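Local structure of short chain alcohol dehydrogenase-related dehydrogenase (Sinorhizobium meliloti, 3TPC) at residues 149-152 with 153-157; 102-106 with 107-111. The protein probably acts as an oxidoreductase of the short-chain dehydrogenase/reductase family, built on a Rossmann-type fold. All coordinates share one frame; numbering follows the deposited sequence.

Overall arrangement
Both interactions are local turns that start a helix: interaction 2 follows strand 84-87 and interaction 1 follows strand 143-148, adjacent strands in the middle of the parallel sheet. Interaction 2 comes first along the chain, opening the long helix 106-132; interaction 1 forms the short helix 152-155. Their centres lie about 19 Å apart and they do not touch. Interaction 1 is buried and relies mostly on backbone carbonyls, a serine cap and an aspartate that pairs with Arg247. Interaction 2 is only partly buried and sets a histidine against a phenylalanine. Each also meets the second subunit, interaction 1 through polar bonds, interaction 2 through stacked rings, aliphatic packing and a bond from Arg125 of that subunit to His104 O.

Interaction 1 of 2, residues 149-152 with 153-157; sequences ASIA and AFDGQ
Ala153 N is held by Ser150 O in a 2.8 Å hydrogen bond, and Ala153 CB comes to 3.2 Å from the same Ser150 O. Ala152 enters this turn with its N-H already used, since Ser150 OG accepts from Ala152 N at 2.8 Å (N-H...O angle 160°) as a capping bond; its methyl, Ala152 CB, lies 3.4 Å from Ala153 N and also packs against Tyr163. Ile151 O accepts hydrogen bonds from two backbone N-H groups. Phe154 N approaches it at 3.2 Å from above the carbonyl plane, whereas Asp155 N, at 3.0 Å, comes in almost end-on to the carbonyl. Two donors thus grip one buried carbonyl and close the single short turn. Ser150 lies just beyond strand 143-148, where SDR enzymes usually carry their catalytic serine, and its side chain touches Tyr163 and Lys167, a Ser-Tyr-Lys set consistent with the family's active site. The Ile151 side chain packs on Ala192 of strand 186-193 and on Met254. With chi1 at -45°, CG of Asp155 sits beside its own backbone N, and the two side chains meet obliquely, Asp155 OD2 resting 3.8 Å from Ile151 CG2. That same OD2 forms a salt bridge with Arg247 and accepts from Met254 N. Beyond the turn, Gly156 O is hydrogen-bonded by Arg179 of the second subunit.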
loop_
_atom_site.group_PDB
_atom_site.type_symbol
_atom_site.label_atom_id
_atom_site.label_comp_id
_atom_site.label_asym_id
_atom_site.label_seq_id
_atom_site.Cartn_x
_atom_site.Cartn_y
_atom_site.Cartn_z
ATOM N N ALA D 149 8.176 9.296 9.836
ATOM C CA ALA D 149 8.377 7.853 9.703
ATOM C C ALA D 149 9.624 7.727 8.862
ATOM O O ALA D 149 10.645 8.378 9.134
ATOM C CB ALA D 149 7.165 7.195 8.987
ATOM N N SER D 150 9.550 6.939 7.806
ATOM C CA SER D 150 10.667 6.834 6.881
ATOM C C SER D 150 10.292 5.882 5.770
ATOM O O SER D 150 9.475 4.976 5.957
ATOM C CB SER D 150 11.920 6.277 7.588
ATOM O OG SER D 150 12.629 5.392 6.738
ATOM N N ILE D 151 10.943 6.042 4.648
ATOM C CA ILE D 151 10.801 5.116 3.508
ATOM C C ILE D 151 11.158 3.654 3.858
ATOM O O ILE D 151 10.768 2.730 3.198
ATOM C CB ILE D 151 11.675 5.722 2.317
ATOM C CG1 ILE D 151 10.791 6.048 1.177
ATOM C CG2 ILE D 151 12.845 4.949 1.917
ATOM C CD1 ILE D 151 10.011 7.267 1.475
ATOM N N ALA D 152 11.922 3.449 4.893
ATOM C CA ALA D 152 12.238 2.103 5.332
ATOM C C ALA D 152 10.970 1.420 5.862
ATOM O O ALA D 152 10.920 0.206 5.937
ATOM C CB ALA D 152 13.281 2.154 6.383
ATOM N N ALA D 153 9.927 2.186 6.167
ATOM C CA ALA D 153 8.662 1.554 6.587
ATOM C C ALA D 153 8.027 0.689 5.480
ATOM O O ALA D 153 7.257 -0.197 5.754
ATOM C CB ALA D 153 7.660 2.595 7.139
ATOM N N PHE D 154 8.371 0.955 4.223
ATOM C CA PHE D 154 7.836 0.188 3.097
ATOM C C PHE D 154 8.903 -0.527 2.295
ATOM O O PHE D 154 8.563 -1.402 1.544
ATOM C CB PHE D 154 7.121 1.110 2.103
ATOM C CG PHE D 154 6.281 2.126 2.731
ATOM C CD1 PHE D 154 5.019 1.794 3.221
ATOM C CD2 PHE D 154 6.722 3.429 2.824
ATOM C CE1 PHE D 154 4.194 2.775 3.828
ATOM C CE2 PHE D 154 5.933 4.387 3.397
ATOM C CZ PHE D 154 4.657 4.059 3.900
ATOM N N ASP D 155 10.155 -0.067 2.370
ATOM C CA ASP D 155 11.240 -0.561 1.508
ATOM C C ASP D 155 12.366 -1.031 2.407
ATOM O O ASP D 155 13.534 -0.845 2.049
ATOM C CB ASP D 155 11.904 0.524 0.621
ATOM C CG ASP D 155 10.923 1.481 -0.097
ATOM O OD1 ASP D 155 9.682 1.282 -0.127
ATOM O OD2 ASP D 155 11.453 2.476 -0.651
ATOM N N GLY D 156 12.062 -1.573 3.581
ATOM C CA GLY D 156 13.104 -1.939 4.499
ATOM C C GLY D 156 14.266 -2.693 3.862
ATOM O O GLY D 156 14.091 -3.767 3.235
ATOM N N GLN D 157 15.452 -2.150 4.028
ATOM C CA GLN D 157 16.670 -2.750 3.478
ATOM C C GLN D 157 17.318 -3.767 4.456
ATOM O O GLN D 157 16.937 -3.854 5.650
ATOM C CB GLN D 157 17.655 -1.625 3.081
#

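Interaction 2 of 2, residues 102-106 with 107-111; sequences GPHAL and DSFAR
The imidazole of His104 meets the start of the Phe109 side chain through CE1, the two side chains crossing at about a right angle. His104 CE1 lies 3.8 Å from Phe109 CB and close to the plane of the phenyl ring, at its edge. CG of His104 is anti to the backbone N (chi1 -168°), and the ring is fixed by its own chain: ND1 donates to Ala105 O over 2.9 Å, with the acceptor in the ring plane. With an alanine in place of His104, Ala105 O is likely to lose its imidazole donor, and a gap would probably open beside Phe109 CB. Ala105 CB, at the N-cap position, meets Ser108 CB at 3.9 Å, while Ser108 OG bonds to Glu95. Leu106 O takes a bond from Ala110 N at 3.2 Å and a weak one from Phe109 N; Phe109 CB lies 3.3 Å from this oxygen. The turn leads from the loop after strand 84-87 into helix 106-132, and the same helix of the second subunit meets it here: Phe121 of that subunit stacks on Phe109 and meets His104 edge-to-face, and its Ile118 packs on Phe109 and Ala110.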
loop_
_atom_site.group_PDB
_atom_site.type_symbol
_atom_site.label_atom_id
_atom_site.label_comp_id
_atom_site.label_asym_id
_atom_site.label_seq_id
_atom_site.Cartn_x
_atom_site.Cartn_y
_atom_site.Cartn_z
ATOM N N GLY D 102 26.439 -13.060 16.372
ATOM C CA GLY D 102 25.276 -13.806 16.844
ATOM C C GLY D 102 24.025 -13.060 16.402
ATOM O O GLY D 102 24.103 -12.091 15.656
ATOM N N PRO D 103 22.857 -13.499 16.854
ATOM C CA PRO D 103 21.640 -12.734 16.533
ATOM C C PRO D 103 21.628 -11.308 17.075
ATOM O O PRO D 103 22.332 -10.981 18.045
ATOM C CB PRO D 103 20.496 -13.565 17.155
ATOM C CG PRO D 103 21.158 -14.595 17.999
ATOM C CD PRO D 103 22.584 -14.762 17.559
ATOM N N HIS D 104 20.831 -10.476 16.425
ATOM C CA HIS D 104 20.617 -9.091 16.737
ATOM C C HIS D 104 20.295 -9.000 18.219
ATOM O O HIS D 104 19.486 -9.752 18.682
ATOM C CB HIS D 104 19.396 -8.729 15.916
ATOM C CG HIS D 104 19.094 -7.276 15.828
ATOM N ND1 HIS D 104 18.754 -6.517 16.926
ATOM C CD2 HIS D 104 18.995 -6.455 14.752
ATOM C CE1 HIS D 104 18.523 -5.272 16.543
ATOM N NE2 HIS D 104 18.656 -5.209 15.226
ATOM N N ALA D 105 20.927 -8.103 18.982
ATOM C CA ALA D 105 20.620 -8.003 20.416
ATOM C C ALA D 105 19.125 -7.697 20.598
ATOM O O ALA D 105 18.552 -6.874 19.846
ATOM C CB ALA D 105 21.431 -6.903 21.032
ATOM N N LEU D 106 18.496 -8.316 21.589
ATOM C CA LEU D 106 17.119 -7.981 21.883
ATOM C C LEU D 106 16.893 -6.517 22.270
ATOM O O LEU D 106 16.086 -5.797 21.656
ATOM C CB LEU D 106 16.538 -8.878 22.981
ATOM C CG LEU D 106 15.012 -8.732 23.015
ATOM C CD1 LEU D 106 14.457 -8.916 21.565
ATOM C CD2 LEU D 106 14.330 -9.686 24.010
ATOM N N ASP D 107 17.577 -6.090 23.305
ATOM C CA ASP D 107 17.355 -4.780 23.900
ATOM C C ASP D 107 17.689 -3.628 22.956
ATOM O O ASP D 107 17.113 -2.570 23.070
ATOM C CB ASP D 107 18.172 -4.646 25.188
ATOM C CG ASP D 107 19.519 -3.945 24.951
ATOM O OD1 ASP D 107 19.553 -2.671 24.850
ATOM O OD2 ASP D 107 20.543 -4.648 24.832
ATOM N N SER D 108 18.646 -3.821 22.059
ATOM C CA SER D 108 18.930 -2.859 20.997
ATOM C C SER D 108 17.673 -2.550 20.118
ATOM O O SER D 108 17.369 -1.378 19.813
ATOM C CB SER D 108 20.052 -3.391 20.135
ATOM O OG SER D 108 20.314 -2.469 19.117
ATOM N N PHE D 109 16.960 -3.613 19.749
ATOM C CA PHE D 109 15.743 -3.564 18.937
ATOM C C PHE D 109 14.585 -2.834 19.672
ATOM O O PHE D 109 13.977 -1.886 19.129
ATOM C CB PHE D 109 15.341 -4.994 18.532
ATOM C CG PHE D 109 14.108 -5.053 17.740
ATOM C CD1 PHE D 109 14.167 -5.100 16.358
ATOM C CD2 PHE D 109 12.849 -5.034 18.378
ATOM C CE1 PHE D 109 12.994 -5.106 15.595
ATOM C CE2 PHE D 109 11.666 -5.067 17.631
ATOM C CZ PHE D 109 11.742 -5.077 16.249
ATOM N N ALA D 110 14.342 -3.261 20.913
ATOM C CA ALA D 110 13.464 -2.568 21.864
ATOM C C ALA D 110 13.779 -1.089 21.997
ATOM O O ALA D 110 12.895 -0.263 21.955
ATOM C CB ALA D 110 13.486 -3.262 23.236
ATOM N N ARG D 111 15.046 -0.758 22.109
ATOM C CA ARG D 111 15.442 0.614 22.303
ATOM C C ARG D 111 15.060 1.499 21.075
ATOM O O ARG D 111 14.616 2.608 21.205
ATOM C CB ARG D 111 16.956 0.635 22.585
ATOM C CG ARG D 111 17.443 1.787 23.439
#